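Local coordinates for proton-dependent oligopeptide transporter family protein (Xanthomonas campestris, PDB 6EI3) that probably carries short peptides across the bacterial inner membrane together with protons, as a POT-family member of the major facilitator superfamily, at residues K48-P62 with Y438-N452. Residues are numbered along the deposited sequence; the frame is centred on the assembly and turned at random.
Sequences KHILHSFMIGVFFFP and YLTTTVGNLWVLLSN. With 78M ((2S)-2,3-dihydroxypropyl(7Z)-pentadec-7-enoate), chain G; 78M ((2S)-2,3-dihydroxypropyl(7Z)-pentadec-7-enoate), chain O.
His52 and Asn445 join two nearly antiparallel helices, 48-60 and 438-452, whose axes, over these segments, come within 8.0 Å. His52 ND1 donates to Asn445 OD1 at 2.7 Å, almost straight (170°) and in the imidazole plane. With CG beside the backbone N (chi1 -67°), the ring stands between Leu51 CD1 over one face and Val448 CG1 over the other, which, with the two bonds at its nitrogens, limits how far it can turn; NE2 bonds Ser311 OG. Histidine suits the place because its two nitrogens serve separate partners while its faces accept methyls. Asn445 is used at both ends of its amide: ND2 bonds Thr441 O at 2.8 Å, from above that carbonyl plane, and also reaches Asp307, which fixes which end is oxygen.

Toward Lys48, Leu449 is a knob among His49, His52, Ser53 and Ile56. Its CD2 lies over one face of the His49 ring. Leu449 CD1 meets Ile56 CD1 tip to tip at a tight 3.4 Å. Ile56 returns the packing, seated among Thr442, Asn445, Leu446 and Leu449; its chi1 of -82° sends CG1 toward Asn445 CB, leaving CG2 against the acyl chain of a bound monoacylglycerol. Branched aliphatic chains fill such holes well.

Farther along, threonine serves twice: Thr441 offers its CG2 methyl to the Phe59 face, and Thr442 OG1 gives Ile56 O a weak bond. At the other end, one water links Lys48 NZ to Asn452 OD1.

Reciprocal knobs-into-holes packing around a buried polar pair is consistent with the interface between the two helical bundles of a major facilitator transporter.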
ATOM      1  N   LYS A  48      -5.234 -14.567  -6.436  1.00 26.55           N
ATOM      2  CA  LYS A  48      -4.792 -13.715  -5.311  1.00 26.04           C
ATOM      3  C   LYS A  48      -3.272 -13.485  -5.413  1.00 29.65           C
ATOM      4  O   LYS A  48      -2.799 -12.375  -5.179  1.00 27.63           O
ATOM      5  CB  LYS A  48      -5.084 -14.379  -3.963  1.00 27.93           C
ATOM      6  CG  LYS A  48      -6.541 -14.421  -3.577  1.00 33.24           C
ATOM      7  CD  LYS A  48      -6.673 -15.162  -2.259  1.00 36.49           C
ATOM      8  CE  LYS A  48      -8.093 -15.569  -1.999  1.00 39.64           C
ATOM      9  NZ  LYS A  48      -8.210 -16.238  -0.674  1.00 40.63           N
ATOM     10  N   HIS A  49      -2.525 -14.548  -5.768  1.00 26.64           N
ATOM     11  CA  HIS A  49      -1.070 -14.505  -5.881  1.00 27.24           C
ATOM     12  C   HIS A  49      -0.644 -13.443  -6.858  1.00 29.49           C
ATOM     13  O   HIS A  49       0.211 -12.646  -6.517  1.00 28.08           O
ATOM     14  CB  HIS A  49      -0.485 -15.873  -6.265  1.00 29.76           C
ATOM     15  CG  HIS A  49       0.938 -16.008  -5.838  1.00 34.93           C
ATOM     16  ND1 HIS A  49       1.274 -16.403  -4.544  1.00 37.83           N
ATOM     17  CD2 HIS A  49       2.069 -15.686  -6.506  1.00 37.40           C
ATOM     18  CE1 HIS A  49       2.594 -16.352  -4.489  1.00 38.05           C
ATOM     19  NE2 HIS A  49       3.115 -15.910  -5.640  1.00 38.36           N
ATOM     20  N   ILE A  50      -1.289 -13.386  -8.041  1.00 25.10           N
ATOM     21  CA  ILE A  50      -1.012 -12.390  -9.069  1.00 24.01           C
ATOM     22  C   ILE A  50      -1.336 -10.949  -8.598  1.00 25.90           C
ATOM     23  O   ILE A  50      -0.521 -10.042  -8.787  1.00 25.82           O
ATOM     24  CB  ILE A  50      -1.750 -12.770 -10.389  1.00 26.27           C
ATOM     25  CG1 ILE A  50      -1.222 -14.109 -10.947  1.00 26.87           C
ATOM     26  CG2 ILE A  50      -1.623 -11.646 -11.442  1.00 25.67           C
ATOM     27  CD1 ILE A  50      -2.190 -14.866 -11.883  1.00 27.54           C
ATOM     28  N   LEU A  51      -2.542 -10.733  -8.052  1.00 21.02           N
ATOM     29  CA  LEU A  51      -2.994  -9.411  -7.593  1.00 20.33           C
ATOM     30  C   LEU A  51      -2.062  -8.863  -6.500  1.00 24.82           C
ATOM     31  O   LEU A  51      -1.617  -7.713  -6.568  1.00 24.25           O
ATOM     32  CB  LEU A  51      -4.453  -9.544  -7.076  1.00 20.33           C
ATOM     33  CG  LEU A  51      -5.256  -8.291  -6.608  1.00 24.70           C
ATOM     34  CD1 LEU A  51      -4.880  -7.857  -5.178  1.00 24.30           C
ATOM     35  CD2 LEU A  51      -5.201  -7.132  -7.600  1.00 24.96           C
ATOM     36  N   HIS A  52      -1.795  -9.686  -5.481  1.00 21.32           N
ATOM     37  CA  HIS A  52      -0.980  -9.270  -4.355  1.00 20.80           C
ATOM     38  C   HIS A  52       0.502  -9.145  -4.746  1.00 27.28           C
ATOM     39  O   HIS A  52       1.174  -8.274  -4.197  1.00 27.60           O
ATOM     40  CB  HIS A  52      -1.249 -10.180  -3.139  1.00 20.54           C
ATOM     41  CG  HIS A  52      -2.641  -9.977  -2.627  1.00 23.30           C
ATOM     42  ND1 HIS A  52      -2.988  -8.838  -1.909  1.00 24.47           N
ATOM     43  CD2 HIS A  52      -3.748 -10.740  -2.788  1.00 24.86           C
ATOM     44  CE1 HIS A  52      -4.292  -8.918  -1.708  1.00 24.00           C
ATOM     45  NE2 HIS A  52      -4.786 -10.059  -2.184  1.00 24.88           N
ATOM     46  N   SER A  53       0.986  -9.921  -5.753  1.00 24.07           N
ATOM     47  CA  SER A  53       2.361  -9.750  -6.275  1.00 23.95           C
ATOM     48  C   SER A  53       2.451  -8.395  -7.006  1.00 27.54           C
ATOM     49  O   SER A  53       3.443  -7.678  -6.868  1.00 27.40           O
ATOM     50  CB  SER A  53       2.729 -10.877  -7.245  1.00 24.89           C
ATOM     51  OG  SER A  53       2.888 -12.070  -6.508  1.00 28.10           O
ATOM     52  N   PHE A  54       1.415  -8.065  -7.785  1.00 23.71           N
ATOM     53  CA  PHE A  54       1.269  -6.780  -8.484  1.00 23.57           C
ATOM     54  C   PHE A  54       1.301  -5.596  -7.465  1.00 28.36           C
ATOM     55  O   PHE A  54       2.039  -4.635  -7.671  1.00 26.42           O
ATOM     56  CB  PHE A  54      -0.052  -6.766  -9.289  1.00 24.15           C
ATOM     57  CG  PHE A  54      -0.400  -5.430  -9.890  1.00 25.04           C
ATOM     58  CD1 PHE A  54       0.244  -4.977 -11.041  1.00 27.97           C
ATOM     59  CD2 PHE A  54      -1.373  -4.624  -9.315  1.00 25.63           C
ATOM     60  CE1 PHE A  54      -0.080  -3.738 -11.600  1.00 27.89           C
ATOM     61  CE2 PHE A  54      -1.681  -3.373  -9.858  1.00 27.83           C
ATOM     62  CZ  PHE A  54      -1.033  -2.937 -10.992  1.00 26.32           C
ATOM     63  N   MET A  55       0.490  -5.680  -6.377  1.00 26.02           N
ATOM     64  CA  MET A  55       0.455  -4.682  -5.295  1.00 25.01           C
ATOM     65  C   MET A  55       1.849  -4.529  -4.647  1.00 27.97           C
ATOM     66  O   MET A  55       2.275  -3.413  -4.346  1.00 26.67           O
ATOM     67  CB  MET A  55      -0.611  -5.041  -4.254  1.00 27.16           C
ATOM     68  CG  MET A  55      -2.057  -4.838  -4.769  1.00 30.54           C
ATOM     69  SD  MET A  55      -2.346  -3.178  -5.470  1.00 35.03           S
ATOM     70  CE  MET A  55      -2.288  -2.211  -3.992  1.00 31.20           C
ATOM     71  N   ILE A  56       2.569  -5.649  -4.487  1.00 24.64           N
ATOM     72  CA  ILE A  56       3.933  -5.638  -3.953  1.00 24.41           C
ATOM     73  C   ILE A  56       4.839  -4.759  -4.832  1.00 28.08           C
ATOM     74  O   ILE A  56       5.502  -3.879  -4.303  1.00 28.49           O
ATOM     75  CB  ILE A  56       4.471  -7.071  -3.736  1.00 27.40           C
ATOM     76  CG1 ILE A  56       3.952  -7.598  -2.385  1.00 27.85           C
ATOM     77  CG2 ILE A  56       6.013  -7.096  -3.781  1.00 28.09           C
ATOM     78  CD1 ILE A  56       4.037  -9.052  -2.168  1.00 33.04           C
ATOM     79  N   GLY A  57       4.786  -4.954  -6.153  1.00 23.71           N
ATOM     80  CA  GLY A  57       5.575  -4.171  -7.098  1.00 23.37           C
ATOM     81  C   GLY A  57       5.223  -2.702  -7.072  1.00 26.76           C
ATOM     82  O   GLY A  57       6.110  -1.841  -7.058  1.00 25.51           O
ATOM     83  N   VAL A  58       3.901  -2.408  -7.080  1.00 22.92           N
ATOM     84  CA  VAL A  58       3.385  -1.045  -7.056  1.00 22.14           C
ATOM     85  C   VAL A  58       3.929  -0.253  -5.855  1.00 26.89           C
ATOM     86  O   VAL A  58       4.261   0.914  -6.008  1.00 27.33           O
ATOM     87  CB  VAL A  58       1.838  -1.017  -7.108  1.00 24.69           C
ATOM     88  CG1 VAL A  58       1.295   0.406  -6.909  1.00 23.38           C
ATOM     89  CG2 VAL A  58       1.323  -1.599  -8.426  1.00 23.94           C
ATOM     90  N   PHE A  59       4.034  -0.891  -4.678  1.00 22.71           N
ATOM     91  CA  PHE A  59       4.440  -0.205  -3.453  1.00 21.88           C
ATOM     92  C   PHE A  59       5.903  -0.415  -3.091  1.00 26.33           C
ATOM     93  O   PHE A  59       6.388   0.223  -2.156  1.00 25.68           O
ATOM     94  CB  PHE A  59       3.486  -0.573  -2.311  1.00 22.69           C
ATOM     95  CG  PHE A  59       2.202   0.222  -2.427  1.00 23.72           C
ATOM     96  CD1 PHE A  59       1.156  -0.224  -3.231  1.00 26.57           C
ATOM     97  CD2 PHE A  59       2.031   1.404  -1.713  1.00 26.19           C
ATOM     98  CE1 PHE A  59      -0.037   0.509  -3.334  1.00 27.30           C
ATOM     99  CE2 PHE A  59       0.831   2.130  -1.801  1.00 28.78           C
ATOM    100  CZ  PHE A  59      -0.186   1.682  -2.625  1.00 26.41           C
ATOM    101  N   PHE A  60       6.634  -1.203  -3.895  1.00 24.20           N
ATOM    102  CA  PHE A  60       8.080  -1.383  -3.696  1.00 25.42           C
ATOM    103  C   PHE A  60       8.874  -0.426  -4.619  1.00 30.83           C
ATOM    104  O   PHE A  60       9.828   0.202  -4.155  1.00 30.70           O
ATOM    105  CB  PHE A  60       8.515  -2.840  -3.958  1.00 27.92           C
ATOM    106  CG  PHE A  60      10.021  -2.998  -3.990  1.00 30.89           C
ATOM    107  CD1 PHE A  60      10.764  -2.993  -2.809  1.00 34.01           C
ATOM    108  CD2 PHE A  60      10.704  -3.051  -5.202  1.00 33.64           C
ATOM    109  CE1 PHE A  60      12.162  -3.095  -2.841  1.00 36.94           C
ATOM    110  CE2 PHE A  60      12.107  -3.139  -5.230  1.00 37.72           C
ATOM    111  CZ  PHE A  60      12.823  -3.167  -4.048  1.00 36.18           C
ATOM    112  N   PHE A  61       8.492  -0.343  -5.932  1.00 27.27           N
ATOM    113  CA  PHE A  61       9.188   0.467  -6.939  1.00 26.42           C
ATOM    114  C   PHE A  61       9.227   1.989  -6.627  1.00 30.07           C
ATOM    115  O   PHE A  61      10.183   2.594  -7.105  1.00 29.13           O
ATOM    116  CB  PHE A  61       8.712   0.185  -8.368  1.00 27.42           C
ATOM    117  CG  PHE A  61       9.183  -1.170  -8.847  1.00 28.57           C
ATOM    118  CD1 PHE A  61      10.542  -1.463  -8.930  1.00 31.10           C
ATOM    119  CD2 PHE A  61       8.269  -2.149  -9.220  1.00 31.57           C
ATOM    120  CE1 PHE A  61      10.978  -2.723  -9.361  1.00 33.65           C
ATOM    121  CE2 PHE A  61       8.704  -3.413  -9.656  1.00 35.56           C
ATOM    122  CZ  PHE A  61      10.059  -3.686  -9.730  1.00 34.13           C
ATOM    123  N   PRO A  62       8.398   2.616  -5.737  1.00 27.23           N
ATOM    124  CA  PRO A  62       8.695   4.010  -5.325  1.00 27.75           C
ATOM    125  C   PRO A  62      10.133   4.187  -4.851  1.00 31.89           C
ATOM    126  O   PRO A  62      10.662   5.283  -4.996  1.00 31.67           O
ATOM    127  CB  PRO A  62       7.733   4.236  -4.156  1.00 28.61           C
ATOM    128  CG  PRO A  62       6.555   3.379  -4.509  1.00 31.59           C
ATOM    129  CD  PRO A  62       7.179   2.132  -5.052  1.00 27.19           C
ATOM    130  N   TYR A 438       5.153   3.233   2.197  1.00 25.20           N
ATOM    131  CA  TYR A 438       4.907   2.429   0.992  1.00 25.05           C
ATOM    132  C   TYR A 438       5.291   0.972   1.240  1.00 27.89           C
ATOM    133  O   TYR A 438       4.543   0.076   0.874  1.00 27.69           O
ATOM    134  CB  TYR A 438       5.698   2.962  -0.211  1.00 26.78           C
ATOM    135  CG  TYR A 438       5.253   4.324  -0.679  1.00 28.74           C
ATOM    136  CD1 TYR A 438       3.902   4.657  -0.732  1.00 30.33           C
ATOM    137  CD2 TYR A 438       6.176   5.265  -1.120  1.00 29.72           C
ATOM    138  CE1 TYR A 438       3.487   5.915  -1.171  1.00 32.99           C
ATOM    139  CE2 TYR A 438       5.768   6.517  -1.579  1.00 30.29           C
ATOM    140  CZ  TYR A 438       4.424   6.839  -1.599  1.00 39.16           C
ATOM    141  OH  TYR A 438       4.015   8.062  -2.072  1.00 44.97           O
ATOM    142  N   LEU A 439       6.422   0.746   1.909  1.00 24.39           N
ATOM    143  CA  LEU A 439       6.877  -0.596   2.241  1.00 25.66           C
ATOM    144  C   LEU A 439       5.930  -1.311   3.218  1.00 29.30           C
ATOM    145  O   LEU A 439       5.939  -2.531   3.254  1.00 29.38           O
ATOM    146  CB  LEU A 439       8.326  -0.591   2.775  1.00 26.78           C
ATOM    147  CG  LEU A 439       9.415  -0.158   1.776  1.00 32.96           C
ATOM    148  CD1 LEU A 439      10.788  -0.114   2.461  1.00 33.16           C
ATOM    149  CD2 LEU A 439       9.448  -1.065   0.525  1.00 37.41           C
ATOM    150  N   THR A 440       5.137  -0.552   4.013  1.00 25.54           N
ATOM    151  CA  THR A 440       4.143  -1.092   4.951  1.00 25.49           C
ATOM    152  C   THR A 440       3.078  -1.866   4.157  1.00 27.37           C
ATOM    153  O   THR A 440       2.717  -2.973   4.551  1.00 27.13           O
ATOM    154  CB  THR A 440       3.606   0.025   5.868  1.00 31.34           C
ATOM    155  OG1 THR A 440       4.717   0.601   6.539  1.00 28.22           O
ATOM    156  CG2 THR A 440       2.636  -0.472   6.911  1.00 30.74           C
ATOM    157  N   THR A 441       2.625  -1.305   3.014  1.00 23.08           N
ATOM    158  CA  THR A 441       1.687  -1.971   2.098  1.00 22.37           C
ATOM    159  C   THR A 441       2.379  -3.157   1.445  1.00 25.95           C
ATOM    160  O   THR A 441       1.768  -4.222   1.376  1.00 25.47           O
ATOM    161  CB  THR A 441       1.203  -1.002   1.018  1.00 28.22           C
ATOM    162  OG1 THR A 441       0.409  -0.012   1.651  1.00 29.88           O
ATOM    163  CG2 THR A 441       0.363  -1.702  -0.074  1.00 25.11           C
ATOM    164  N   THR A 442       3.649  -2.989   0.958  1.00 23.29           N
ATOM    165  CA  THR A 442       4.392  -4.102   0.339  1.00 23.38           C
ATOM    166  C   THR A 442       4.385  -5.288   1.311  1.00 28.13           C
ATOM    167  O   THR A 442       3.984  -6.384   0.917  1.00 28.32           O
ATOM    168  CB  THR A 442       5.845  -3.686  -0.040  1.00 29.12           C
ATOM    169  OG1 THR A 442       5.804  -2.777  -1.133  1.00 31.55           O
ATOM    170  CG2 THR A 442       6.731  -4.873  -0.452  1.00 25.30           C
ATOM    171  N   VAL A 443       4.792  -5.053   2.588  1.00 25.26           N
ATOM    172  CA  VAL A 443       4.903  -6.115   3.605  1.00 24.94           C
ATOM    173  C   VAL A 443       3.509  -6.705   3.959  1.00 29.00           C
ATOM    174  O   VAL A 443       3.398  -7.927   4.031  1.00 29.62           O
ATOM    175  CB  VAL A 443       5.753  -5.690   4.831  1.00 28.89           C
ATOM    176  CG1 VAL A 443       5.820  -6.790   5.894  1.00 28.70           C
ATOM    177  CG2 VAL A 443       7.170  -5.314   4.393  1.00 28.96           C
ATOM    178  N   GLY A 444       2.461  -5.878   4.085  1.00 24.25           N
ATOM    179  CA  GLY A 444       1.121  -6.416   4.315  1.00 24.02           C
ATOM    180  C   GLY A 444       0.669  -7.365   3.203  1.00 28.20           C
ATOM    181  O   GLY A 444       0.041  -8.396   3.473  1.00 27.29           O
ATOM    182  N   ASN A 445       1.017  -7.051   1.938  1.00 23.97           N
ATOM    183  CA  ASN A 445       0.703  -7.906   0.792  1.00 23.20           C
ATOM    184  C   ASN A 445       1.522  -9.186   0.802  1.00 28.41           C
ATOM    185  O   ASN A 445       1.005 -10.220   0.394  1.00 28.59           O
ATOM    186  CB  ASN A 445       0.805  -7.144  -0.544  1.00 22.20           C
ATOM    187  CG  ASN A 445      -0.396  -6.268  -0.753  1.00 37.43           C
ATOM    188  OD1 ASN A 445      -1.398  -6.681  -1.336  1.00 28.47           O
ATOM    189  ND2 ASN A 445      -0.377  -5.089  -0.170  1.00 25.51           N
ATOM    190  N   LEU A 446       2.756  -9.148   1.360  1.00 26.39           N
ATOM    191  CA  LEU A 446       3.580 -10.340   1.517  1.00 26.79           C
ATOM    192  C   LEU A 446       2.861 -11.323   2.446  1.00 32.96           C
ATOM    193  O   LEU A 446       2.848 -12.521   2.133  1.00 31.73           O
ATOM    194  CB  LEU A 446       4.998 -10.020   2.062  1.00 26.76           C
ATOM    195  CG  LEU A 446       5.847 -11.207   2.576  1.00 30.86           C
ATOM    196  CD1 LEU A 446       6.198 -12.212   1.448  1.00 29.58           C
ATOM    197  CD2 LEU A 446       7.116 -10.725   3.326  1.00 32.31           C
ATOM    198  N   TRP A 447       2.256 -10.827   3.571  1.00 28.13           N
ATOM    199  CA  TRP A 447       1.563 -11.732   4.499  1.00 28.62           C
ATOM    200  C   TRP A 447       0.429 -12.502   3.807  1.00 31.53           C
ATOM    201  O   TRP A 447       0.153 -13.631   4.195  1.00 31.30           O
ATOM    202  CB  TRP A 447       1.053 -11.020   5.773  1.00 26.90           C
ATOM    203  CG  TRP A 447       2.063 -10.202   6.541  1.00 27.63           C
ATOM    204  CD1 TRP A 447       1.843  -8.991   7.124  1.00 30.01           C
ATOM    205  CD2 TRP A 447       3.439 -10.532   6.804  1.00 28.12           C
ATOM    206  NE1 TRP A 447       2.984  -8.552   7.753  1.00 29.92           N
ATOM    207  CE2 TRP A 447       3.979  -9.479   7.575  1.00 31.87           C
ATOM    208  CE3 TRP A 447       4.261 -11.632   6.492  1.00 30.44           C
ATOM    209  CZ2 TRP A 447       5.304  -9.483   8.026  1.00 31.65           C
ATOM    210  CZ3 TRP A 447       5.579 -11.629   6.925  1.00 33.32           C
ATOM    211  CH2 TRP A 447       6.095 -10.551   7.663  1.00 33.91           C
ATOM    212  N   VAL A 448      -0.235 -11.877   2.802  1.00 27.81           N
ATOM    213  CA  VAL A 448      -1.311 -12.520   2.035  1.00 26.73           C
ATOM    214  C   VAL A 448      -0.682 -13.640   1.186  1.00 30.90           C
ATOM    215  O   VAL A 448      -1.176 -14.770   1.195  1.00 31.34           O
ATOM    216  CB  VAL A 448      -2.100 -11.524   1.145  1.00 29.72           C
ATOM    217  CG1 VAL A 448      -3.202 -12.246   0.362  1.00 28.62           C
ATOM    218  CG2 VAL A 448      -2.674 -10.364   1.955  1.00 28.60           C
ATOM    219  N   LEU A 449       0.416 -13.328   0.459  1.00 27.33           N
ATOM    220  CA  LEU A 449       1.125 -14.318  -0.359  1.00 27.98           C
ATOM    221  C   LEU A 449       1.575 -15.506   0.479  1.00 33.43           C
ATOM    222  O   LEU A 449       1.392 -16.652   0.054  1.00 33.68           O
ATOM    223  CB  LEU A 449       2.338 -13.700  -1.053  1.00 27.55           C
ATOM    224  CG  LEU A 449       2.104 -12.625  -2.129  1.00 29.40           C
ATOM    225  CD1 LEU A 449       3.414 -12.362  -2.885  1.00 28.44           C
ATOM    226  CD2 LEU A 449       1.016 -13.065  -3.136  1.00 26.45           C
ATOM    227  N   LEU A 450       2.098 -15.240   1.697  1.00 30.94           N
ATOM    228  CA  LEU A 450       2.551 -16.292   2.619  1.00 32.86           C
ATOM    229  C   LEU A 450       1.415 -17.178   3.093  1.00 38.26           C
ATOM    230  O   LEU A 450       1.600 -18.387   3.207  1.00 36.86           O
ATOM    231  CB  LEU A 450       3.334 -15.716   3.807  1.00 33.20           C
ATOM    232  CG  LEU A 450       4.810 -15.383   3.533  1.00 37.97           C
ATOM    233  CD1 LEU A 450       5.484 -14.800   4.783  1.00 37.88           C
ATOM    234  CD2 LEU A 450       5.594 -16.613   3.036  1.00 39.62           C
ATOM    235  N   SER A 451       0.225 -16.580   3.338  1.00 38.05           N
ATOM    236  CA  SER A 451      -0.969 -17.335   3.747  1.00 39.67           C
ATOM    237  C   SER A 451      -1.452 -18.300   2.645  1.00 47.31           C
ATOM    238  O   SER A 451      -1.931 -19.378   2.989  1.00 48.16           O
ATOM    239  CB  SER A 451      -2.096 -16.413   4.190  1.00 40.64           C
ATOM    240  OG  SER A 451      -2.730 -15.806   3.073  1.00 45.49           O
ATOM    241  N   ASN A 452      -1.307 -17.908   1.353  0.50 44.00           N
ATOM    242  CA  ASN A 452      -1.662 -18.696   0.163  0.50 44.58           C
ATOM    243  C   ASN A 452      -0.841 -19.967   0.077  0.50 51.84           C
ATOM    244  O   ASN A 452      -1.347 -20.994  -0.370  0.50 53.59           O
ATOM    245  CB  ASN A 452      -1.404 -17.887  -1.123  0.50 40.74           C
ATOM    246  CG  ASN A 452      -2.594 -17.176  -1.717  0.50 44.21           C
ATOM    247  OD1 ASN A 452      -3.752 -17.406  -1.338  0.50 37.86           O
ATOM    248  ND2 ASN A 452      -2.315 -16.295  -2.683  0.50 23.14           N
TER
HETATM  249  O21 78M G 606       2.076 -19.451  -8.936  1.00 68.54           O
HETATM  250  C20 78M G 606       2.711 -19.046 -10.143  1.00 70.07           C
HETATM  251  C18 78M G 606       2.260 -17.660 -10.543  1.00 71.26           C
HETATM  252  O19 78M G 606       0.924 -17.701 -11.053  1.00 69.21           O
HETATM  253  C17 78M G 606       3.173 -17.010 -11.561  1.00 73.95           C
HETATM  254  O2  78M G 606       3.468 -15.673 -11.081  1.00 74.17           O
HETATM  255  C1  78M G 606       2.702 -14.657 -11.500  1.00 71.96           C
HETATM  256  O1  78M G 606       1.699 -14.793 -12.145  1.00 74.47           O
HETATM  257  C2  78M G 606       3.239 -13.340 -11.030  1.00 67.52           C
HETATM  258  C3  78M G 606       2.999 -12.184 -11.989  1.00 62.63           C
HETATM  259  C4  78M G 606       2.816 -10.878 -11.246  1.00 59.99           C
HETATM  260  C5  78M G 606       3.034  -9.632 -12.077  1.00 58.49           C
HETATM  261  C6  78M G 606       3.327  -8.389 -11.239  1.00 58.40           C
HETATM  262  C7  78M G 606       4.764  -8.278 -10.839  1.00 59.46           C
HETATM  263  C8  78M G 606       5.311  -7.298 -10.144  1.00 59.18           C
HETATM  264  C9  78M G 606       6.755  -7.183  -9.770  1.00 59.20           C
HETATM  265  C10 78M G 606       7.048  -7.613  -8.340  1.00 58.75           C
HETATM  266  C11 78M G 606       8.375  -7.098  -7.803  1.00 57.67           C
HETATM  267  C12 78M G 606       8.631  -7.521  -6.374  1.00 56.44           C
HETATM  268  C13 78M G 606       9.762  -6.801  -5.669  1.00 55.47           C
HETATM  269  C15 78M G 606      11.044  -6.593  -3.501  1.00 58.35           C
HETATM  270  C14 78M G 606       9.818  -7.128  -4.192  1.00 56.08           C
HETATM  271  O21 78M O 614      11.013   1.083  20.501  1.00 83.47           O
HETATM  272  C20 78M O 614      12.018   1.189  19.506  1.00 84.03           C
HETATM  273  C18 78M O 614      12.408  -0.169  18.973  1.00 85.43           C
HETATM  274  O19 78M O 614      12.877  -0.999  20.039  1.00 87.76           O
HETATM  275  C17 78M O 614      13.457  -0.085  17.893  1.00 86.92           C
HETATM  276  O2  78M O 614      13.397  -1.345  17.183  1.00 88.32           O
HETATM  277  C1  78M O 614      14.002  -1.427  15.992  1.00 89.09           C
HETATM  278  O1  78M O 614      14.731  -0.578  15.544  1.00 89.50           O
HETATM  279  C2  78M O 614      13.645  -2.702  15.286  1.00 89.28           C
HETATM  280  C3  78M O 614      12.910  -2.475  13.972  1.00 88.35           C
HETATM  281  C4  78M O 614      11.780  -3.470  13.743  1.00 88.15           C
HETATM  282  C5  78M O 614      11.976  -4.400  12.557  1.00 88.50           C
HETATM  283  C6  78M O 614      11.644  -3.783  11.192  1.00 88.16           C
HETATM  284  C7  78M O 614      10.336  -4.267  10.654  1.00 87.45           C
HETATM  285  C8  78M O 614      10.153  -5.072   9.621  1.00 86.93           C
HETATM  286  C9  78M O 614       8.829  -5.551   9.098  1.00 85.51           C
HETATM  287  C10 78M O 614       8.387  -6.839   9.799  1.00 86.00           C
HETATM  288  C11 78M O 614       6.942  -6.843  10.268  1.00 84.24           C
HETATM  289  C12 78M O 614       6.718  -7.683  11.519  1.00 83.89           C
HETATM  290  C13 78M O 614       5.328  -7.592  12.134  1.00 81.29           C
HETATM  291  C15 78M O 614       3.014  -8.566  12.265  1.00 77.48           C
HETATM  292  C14 78M O 614       4.272  -8.443  11.452  1.00 78.32           C
HETATM  293  O   HOH W   1      -6.714 -18.456  -1.338  1.00 33.95           O